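Local coordinates for protein MmeI (PDB 5HR4) that binds DNA as a Type IIL restriction-modification enzyme and probably methylates adenine at N6, with S-adenosyl-L-methionine as methyl donor, at residues Asn539-Gly544 with Val583-Gly588; Gln546-Trp551 with Ile626-Gln631. All blocks are in the same frame, centred on the assembly; numbering follows the deposited sequence.

Overall arrangement
Contacts 1 and 2 have centres about 14 Å apart and follow the same piece of chain as it leaves the methyltransferase sheet. Residues 539-544 pack on strand 581-588 in contact 1. The helix that follows at once, 544-556, then presents residues 546-551 to the loop 626-631 of the target recognition domain in contact 2. Trp551 joins the two, with its NE1 3.2 Å from Ile541 O in a probable hydrogen bond and its CZ2 4.0 Å from Ile585 CD1. Both contacts lie away from the cofactor and calcium sites, the Ile541 side chain being about 13 Å from the bound sinefungin. Together they reach consecutive nucleotides of DNA chain B: DG6 and DC5 (contact 1), DC4 (contact 2).

Contact 1: residues Asn539-Gly544 with Val583-Gly588; sequences NSITQG and VIIGFG. With nucleotides of chain B.
The CA atoms of Asn539 and Val583 lie 5.1 Å apart where the chain, leaving strand 532-538 as a 3-10 turn, passes its antiparallel neighbour 581-588 in the mixed sheet of the Rossmann-like methyltransferase domain. The contact itself is apolar and buried. Val583 turns both methyls to Asn539: Val583 CG1 meets Asn539 CB at 3.7 Å, and CG2 approaches Asn539 CA. Two residues further along the strand, Ile585 points the same way and offers its CD1 to two partners. Ile541 crosses it at a slant, CD1 to CD1 at 3.9 Å, while Thr542 comes tip to tip, its CG2 4.0 Å from Ile585 CD1.

Thr542 can do this because its chi1 of 59° turns OG1 back over the turn and leaves the methyl group facing the strand. The hydroxyl donates to Asn539 O at 2.7 Å, at a C=O...donor angle of 144°, and Thr542 N donates to the same oxygen at 3.0 Å, so the Asn539 carbonyl grips Thr542 by both its backbone N and its hydroxyl. Tyr518 of helix 517-524 touches Ile541 and Ile585, and Leu619 touches Val583 and Thr542. Just past the turn the chain touches the DNA backbone: Gly544, at positive phi, brings its CA to 3.5 Å from OP1 of DC5 of chain B, where a beta carbon would collide with that oxygen.

Contact 2: residues Gln546-Trp551 with Ile626-Gln631; sequences QVSLLW and IACKRQ. With nucleotides of chain B.
Lys629 NZ, at the end of a side chain whose backbone passes beside Ser548, is held in a salt bridge by Glu545 OE1 and, more weakly, in a long ion pair by Asp510 OD2. Through it the extended loop 626-631 of the target recognition domain is tied to the first turn of helix 544-556 of the methyltransferase domain, an interdomain interface at the DNA backbone. With its chain stretched out, the lysine also passes the phosphate of DC4 of chain B, where its CE lies 3.1 Å from OP1. Carboxylates and phosphate together would favour the charged amine. With an alanine here, Glu545 would probably be left without its cationic mate and the DC4 phosphate without a nearby positive charge.

Further back along the loop the contact becomes apolar, and Ser548 marks the change. Its OG, set beside its own backbone N by a chi1 of -45°, lies 3.1 Å from Ala627 O and 3.6 Å from Cys628 CA, and it also touches Ile626 CG2 at 3.7 Å. The loop backbone is held from its other neighbours too: Ala627 N is hydrogen-bonded to Tyr618 OH, and Cys628 N weakly to Tyr899 OH.

Ile626 buries the largest area of the contact. It crosses Val547 at a slant, CG2 against CG1 at 3.9 Å, while its longer branch reaches along the helix to the next turn. There CD1 rests against the helix, 3.4 Å from Val547 O and 3.6 Å from Trp551 CB.

Contact 1: residues Asn539-Gly544 with Val583-Gly588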
loop_
_atom_site.group_PDB
_atom_site.type_symbol
_atom_site.label_atom_id
_atom_site.label_comp_id
_atom_site.label_asym_id
_atom_site.label_seq_id
_atom_site.Cartn_x
_atom_site.Cartn_y
_atom_site.Cartn_z
ATOM N N ASN A 539 3.830 -1.083 4.499
ATOM C CA ASN A 539 4.432 -1.337 5.795
ATOM C C ASN A 539 5.827 -0.761 5.880
ATOM O O ASN A 539 6.388 -0.709 6.983
ATOM C CB ASN A 539 4.432 -2.836 6.099
ATOM C CG ASN A 539 5.067 -3.658 5.006
ATOM O OD1 ASN A 539 5.190 -3.216 3.867
ATOM N ND2 ASN A 539 5.467 -4.872 5.347
ATOM N N SER A 540 6.356 -0.273 4.750
ATOM C CA SER A 540 7.733 0.200 4.656
ATOM C C SER A 540 7.982 1.433 5.514
ATOM O O SER A 540 9.104 1.624 5.996
ATOM C CB SER A 540 8.070 0.504 3.197
ATOM O OG SER A 540 8.739 -0.591 2.593
ATOM N N ILE A 541 6.958 2.274 5.723
ATOM C CA ILE A 541 7.113 3.463 6.563
ATOM C C ILE A 541 7.210 3.133 8.040
ATOM O O ILE A 541 7.286 4.054 8.861
ATOM C CB ILE A 541 5.965 4.480 6.416
ATOM C CG1 ILE A 541 4.661 3.928 7.014
ATOM C CG2 ILE A 541 5.765 4.908 4.937
ATOM C CD1 ILE A 541 3.486 4.946 6.939
ATOM N N THR A 542 7.213 1.853 8.409
ATOM C CA THR A 542 7.445 1.444 9.789
ATOM C C THR A 542 8.696 0.589 9.899
ATOM O O THR A 542 8.892 -0.094 10.915
ATOM C CB THR A 542 6.241 0.683 10.377
ATOM O OG1 THR A 542 5.967 -0.492 9.598
ATOM C CG2 THR A 542 4.985 1.563 10.416
ATOM N N GLN A 543 9.549 0.614 8.876
ATOM C CA GLN A 543 10.690 -0.283 8.781
ATOM C C GLN A 543 11.878 0.474 8.201
ATOM O O GLN A 543 11.719 1.465 7.482
ATOM C CB GLN A 543 10.363 -1.509 7.907
ATOM C CG GLN A 543 9.096 -2.285 8.324
ATOM C CD GLN A 543 8.588 -3.238 7.243
ATOM O OE1 GLN A 543 9.156 -3.318 6.168
ATOM N NE2 GLN A 543 7.507 -3.952 7.526
ATOM N N GLY A 544 13.071 -0.002 8.547
ATOM C CA GLY A 544 14.307 0.422 7.920
ATOM C C GLY A 544 14.484 1.922 7.834
ATOM O O GLY A 544 14.123 2.671 8.751
ATOM N N VAL A 583 0.096 -1.732 6.540
ATOM C CA VAL A 583 -0.211 -1.446 7.929
ATOM C C VAL A 583 -1.366 -0.457 7.923
ATOM O O VAL A 583 -1.736 0.087 6.879
ATOM C CB VAL A 583 0.993 -0.874 8.699
ATOM C CG1 VAL A 583 2.091 -1.911 8.797
ATOM C CG2 VAL A 583 1.511 0.365 7.996
ATOM N N ILE A 584 -1.966 -0.268 9.098
ATOM C CA ILE A 584 -2.961 0.772 9.342
ATOM C C ILE A 584 -2.528 1.506 10.596
ATOM O O ILE A 584 -2.275 0.873 11.624
ATOM C CB ILE A 584 -4.384 0.210 9.531
ATOM C CG1 ILE A 584 -4.827 -0.609 8.322
ATOM C CG2 ILE A 584 -5.360 1.348 9.769
ATOM C CD1 ILE A 584 -6.175 -1.276 8.490
ATOM N N ILE A 585 -2.441 2.833 10.525
ATOM C CA ILE A 585 -1.914 3.640 11.626
ATOM C C ILE A 585 -2.979 4.631 12.044
ATOM O O ILE A 585 -3.252 5.606 11.331
ATOM C CB ILE A 585 -0.621 4.374 11.246
ATOM C CG1 ILE A 585 0.496 3.357 10.959
ATOM C CG2 ILE A 585 -0.204 5.270 12.386
ATOM C CD1 ILE A 585 1.729 3.921 10.216
ATOM N N GLY A 586 -3.580 4.395 13.221
ATOM C CA GLY A 586 -4.476 5.366 13.823
ATOM C C GLY A 586 -3.706 6.312 14.730
ATOM O O GLY A 586 -2.933 5.874 15.588
ATOM N N PHE A 587 -3.924 7.614 14.547
ATOM C CA PHE A 587 -3.117 8.587 15.270
ATOM C C PHE A 587 -3.920 9.859 15.507
ATOM O O PHE A 587 -5.003 10.060 14.954
ATOM C CB PHE A 587 -1.806 8.890 14.516
ATOM C CG PHE A 587 -2.024 9.527 13.178
ATOM C CD1 PHE A 587 -2.398 8.761 12.084
ATOM C CD2 PHE A 587 -1.905 10.892 13.024
ATOM C CE1 PHE A 587 -2.629 9.338 10.860
ATOM C CE2 PHE A 587 -2.123 11.477 11.797
ATOM C CZ PHE A 587 -2.490 10.698 10.711
ATOM N N GLY A 588 -3.364 10.723 16.342
ATOM C CA GLY A 588 -4.015 11.968 16.682
ATOM C C GLY A 588 -3.172 12.692 17.703
ATOM O O GLY A 588 -2.038 12.297 17.989
ATOM P P DG B 6 10.138 -0.712 -0.252
ATOM O OP1 DG B 6 8.946 -0.071 0.358
ATOM O OP2 DG B 6 10.647 -2.007 0.301
ATOM O "O5'" DG B 6 9.883 -0.801 -1.838
ATOM C "C5'" DG B 6 9.607 0.404 -2.552
ATOM C "C4'" DG B 6 9.374 0.136 -4.021
ATOM O "O4'" DG B 6 10.588 -0.392 -4.634
ATOM C "C3'" DG B 6 8.284 -0.866 -4.341
ATOM O "O3'" DG B 6 7.735 -0.539 -5.588
ATOM C "C2'" DG B 6 9.055 -2.192 -4.406
ATOM C "C1'" DG B 6 10.415 -1.754 -4.970
ATOM N N9 DG B 6 11.552 -2.510 -4.432
ATOM C C8 DG B 6 11.653 -3.068 -3.186
ATOM N N7 DG B 6 12.783 -3.693 -2.984
ATOM C C5 DG B 6 13.475 -3.538 -4.171
ATOM C C6 DG B 6 14.760 -4.000 -4.541
ATOM O O6 DG B 6 15.561 -4.656 -3.866
ATOM N N1 DG B 6 15.086 -3.627 -5.843
ATOM C C2 DG B 6 14.271 -2.901 -6.682
ATOM N N2 DG B 6 14.757 -2.631 -7.902
ATOM N N3 DG B 6 13.069 -2.459 -6.344
ATOM C C4 DG B 6 12.736 -2.815 -5.076
ATOM P P DC B 5 15.138 -0.089 3.363
ATOM O OP1 DC B 5 14.353 0.595 4.422
ATOM O OP2 DC B 5 15.548 -1.501 3.460
ATOM O "O5'" DC B 5 14.289 -0.013 2.024
ATOM C "C5'" DC B 5 13.846 1.218 1.540
ATOM C "C4'" DC B 5 13.577 1.085 0.065
ATOM O "O4'" DC B 5 14.788 0.743 -0.613
ATOM C "C3'" DC B 5 12.658 -0.058 -0.298
ATOM O "O3'" DC B 5 11.331 0.351 -0.141
ATOM C "C2'" DC B 5 13.010 -0.319 -1.770
ATOM C "C1'" DC B 5 14.433 0.247 -1.884
ATOM N N1 DC B 5 15.443 -0.724 -2.280
ATOM C C2 DC B 5 16.079 -0.572 -3.514
ATOM O O2 DC B 5 15.733 0.355 -4.245
ATOM N N3 DC B 5 17.038 -1.455 -3.878
ATOM C C4 DC B 5 17.366 -2.451 -3.042
ATOM N N4 DC B 5 18.324 -3.309 -3.425
ATOM C C5 DC B 5 16.725 -2.609 -1.775
ATOM C C6 DC B 5 15.787 -1.724 -1.438
#

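Contact 2: residues Gln546-Trp551 with Ile626-Gln631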
loop_
_atom_site.group_PDB
_atom_site.type_symbol
_atom_site.label_atom_id
_atom_site.label_comp_id
_atom_site.label_asym_id
_atom_site.label_seq_id
_atom_site.Cartn_x
_atom_site.Cartn_y
_atom_site.Cartn_z
ATOM N N GLN A 546 13.223 4.472 6.611
ATOM C CA GLN A 546 12.183 5.486 6.662
ATOM C C GLN A 546 11.767 5.852 8.081
ATOM O O GLN A 546 11.273 6.971 8.292
ATOM C CB GLN A 546 10.957 5.018 5.870
ATOM C CG GLN A 546 11.291 4.288 4.570
ATOM C CD GLN A 546 10.228 4.469 3.507
ATOM O OE1 GLN A 546 9.572 5.508 3.432
ATOM N NE2 GLN A 546 10.063 3.460 2.665
ATOM N N VAL A 547 11.982 4.955 9.057
ATOM C CA VAL A 547 11.516 5.199 10.423
ATOM C C VAL A 547 12.234 6.394 11.034
ATOM O O VAL A 547 11.643 7.176 11.787
ATOM C CB VAL A 547 11.702 3.935 11.280
ATOM C CG1 VAL A 547 11.004 4.084 12.637
ATOM C CG2 VAL A 547 11.181 2.744 10.544
ATOM N N SER A 548 13.517 6.554 10.724
ATOM C CA SER A 548 14.260 7.715 11.192
ATOM C C SER A 548 13.824 9.004 10.507
ATOM O O SER A 548 14.042 10.082 11.067
ATOM C CB SER A 548 15.762 7.515 10.961
ATOM O OG SER A 548 16.199 6.215 11.351
ATOM N N LEU A 549 13.243 8.939 9.306
ATOM C CA LEU A 549 12.969 10.170 8.572
ATOM C C LEU A 549 11.555 10.674 8.746
ATOM O O LEU A 549 11.308 11.846 8.462
ATOM C CB LEU A 549 13.231 9.996 7.071
ATOM C CG LEU A 549 14.597 9.413 6.695
ATOM C CD1 LEU A 549 14.640 9.159 5.212
ATOM C CD2 LEU A 549 15.769 10.284 7.159
ATOM N N LEU A 550 10.627 9.836 9.206
ATOM C CA LEU A 550 9.229 10.240 9.318
ATOM C C LEU A 550 8.779 10.485 10.746
ATOM O O LEU A 550 8.039 11.437 11.004
ATOM C CB LEU A 550 8.311 9.183 8.694
ATOM C CG LEU A 550 6.818 9.501 8.811
ATOM C CD1 LEU A 550 6.532 10.878 8.242
ATOM C CD2 LEU A 550 6.006 8.475 8.077
ATOM N N TRP A 551 9.209 9.660 11.677
ATOM C CA TRP A 551 8.658 9.702 13.024
ATOM C C TRP A 551 9.289 10.750 13.941
ATOM O O TRP A 551 8.600 11.247 14.843
ATOM C CB TRP A 551 8.737 8.297 13.613
ATOM C CG TRP A 551 7.796 7.469 12.842
ATOM C CD1 TRP A 551 8.088 6.633 11.799
ATOM C CD2 TRP A 551 6.374 7.473 12.970
ATOM N NE1 TRP A 551 6.930 6.082 11.296
ATOM C CE2 TRP A 551 5.862 6.586 11.998
ATOM C CE3 TRP A 551 5.481 8.119 13.833
ATOM C CZ2 TRP A 551 4.496 6.333 11.865
ATOM C CZ3 TRP A 551 4.130 7.871 13.697
ATOM C CH2 TRP A 551 3.650 6.985 12.719
ATOM N N ILE A 626 14.431 5.242 18.168
ATOM C CA ILE A 626 14.542 4.810 16.781
ATOM C C ILE A 626 16.007 4.557 16.463
ATOM O O ILE A 626 16.876 5.357 16.832
ATOM C CB ILE A 626 13.947 5.854 15.816
ATOM C CG1 ILE A 626 12.451 6.026 16.081
ATOM C CG2 ILE A 626 14.199 5.437 14.380
ATOM C CD1 ILE A 626 11.760 7.020 15.150
ATOM N N ALA A 627 16.279 3.449 15.771
ATOM C CA ALA A 627 17.631 3.131 15.317
ATOM C C ALA A 627 17.933 3.878 14.016
ATOM O O ALA A 627 17.183 3.763 13.038
ATOM C CB ALA A 627 17.768 1.622 15.131
ATOM N N CYS A 628 19.025 4.648 14.001
ATOM C CA CYS A 628 19.374 5.509 12.872
ATOM C C CYS A 628 20.481 4.889 12.035
ATOM O O CYS A 628 21.429 4.321 12.573
ATOM C CB CYS A 628 19.844 6.890 13.340
ATOM S SG CYS A 628 18.711 7.807 14.407
ATOM N N LYS A 629 20.349 5.013 10.716
ATOM C CA LYS A 629 21.445 4.810 9.769
ATOM C C LYS A 629 22.763 5.339 10.322
ATOM O O LYS A 629 22.819 6.438 10.887
ATOM C CB LYS A 629 21.120 5.544 8.461
ATOM C CG LYS A 629 21.046 4.724 7.180
ATOM C CD LYS A 629 20.595 5.669 6.081
ATOM C CE LYS A 629 20.418 5.002 4.733
ATOM N NZ LYS A 629 19.473 5.809 3.885
ATOM N N ARG A 630 23.826 4.553 10.149
ATOM C CA ARG A 630 25.174 4.971 10.504
ATOM C C ARG A 630 26.131 4.512 9.421
ATOM O O ARG A 630 25.912 3.485 8.774
ATOM C CB ARG A 630 25.665 4.386 11.826
ATOM C CG ARG A 630 24.762 4.595 12.980
ATOM C CD ARG A 630 25.442 4.190 14.271
ATOM N NE ARG A 630 26.251 5.281 14.799
ATOM C CZ ARG A 630 27.573 5.246 14.899
ATOM N NH1 ARG A 630 28.229 4.155 14.530
ATOM N NH2 ARG A 630 28.237 6.288 15.392
ATOM N N GLN A 631 27.209 5.271 9.237
ATOM C CA GLN A 631 28.198 4.904 8.232
ATOM C C GLN A 631 29.277 3.983 8.786
ATOM O O GLN A 631 29.947 3.294 8.009
ATOM C CB GLN A 631 28.826 6.163 7.616
ATOM P P DC B 4 22.307 2.453 2.649
ATOM O OP1 DC B 4 22.791 3.748 3.186
ATOM O OP2 DC B 4 22.749 1.174 3.254
ATOM O "O5'" DC B 4 20.737 2.502 2.724
ATOM C "C5'" DC B 4 19.997 1.327 3.035
ATOM C "C4'" DC B 4 18.635 1.462 2.416
ATOM O "O4'" DC B 4 18.796 1.661 0.994
ATOM C "C3'" DC B 4 17.676 0.301 2.611
ATOM O "O3'" DC B 4 16.416 0.837 3.049
ATOM C "C2'" DC B 4 17.597 -0.350 1.213
ATOM C "C1'" DC B 4 17.983 0.778 0.268
ATOM N N1 DC B 4 18.775 0.344 -0.949
ATOM C C2 DC B 4 18.681 1.094 -2.129
ATOM O O2 DC B 4 17.931 2.075 -2.156
ATOM N N3 DC B 4 19.415 0.722 -3.213
ATOM C C4 DC B 4 20.215 -0.335 -3.142
ATOM N N4 DC B 4 20.895 -0.667 -4.238
ATOM C C5 DC B 4 20.330 -1.119 -1.950
ATOM C C6 DC B 4 19.608 -0.741 -0.883
#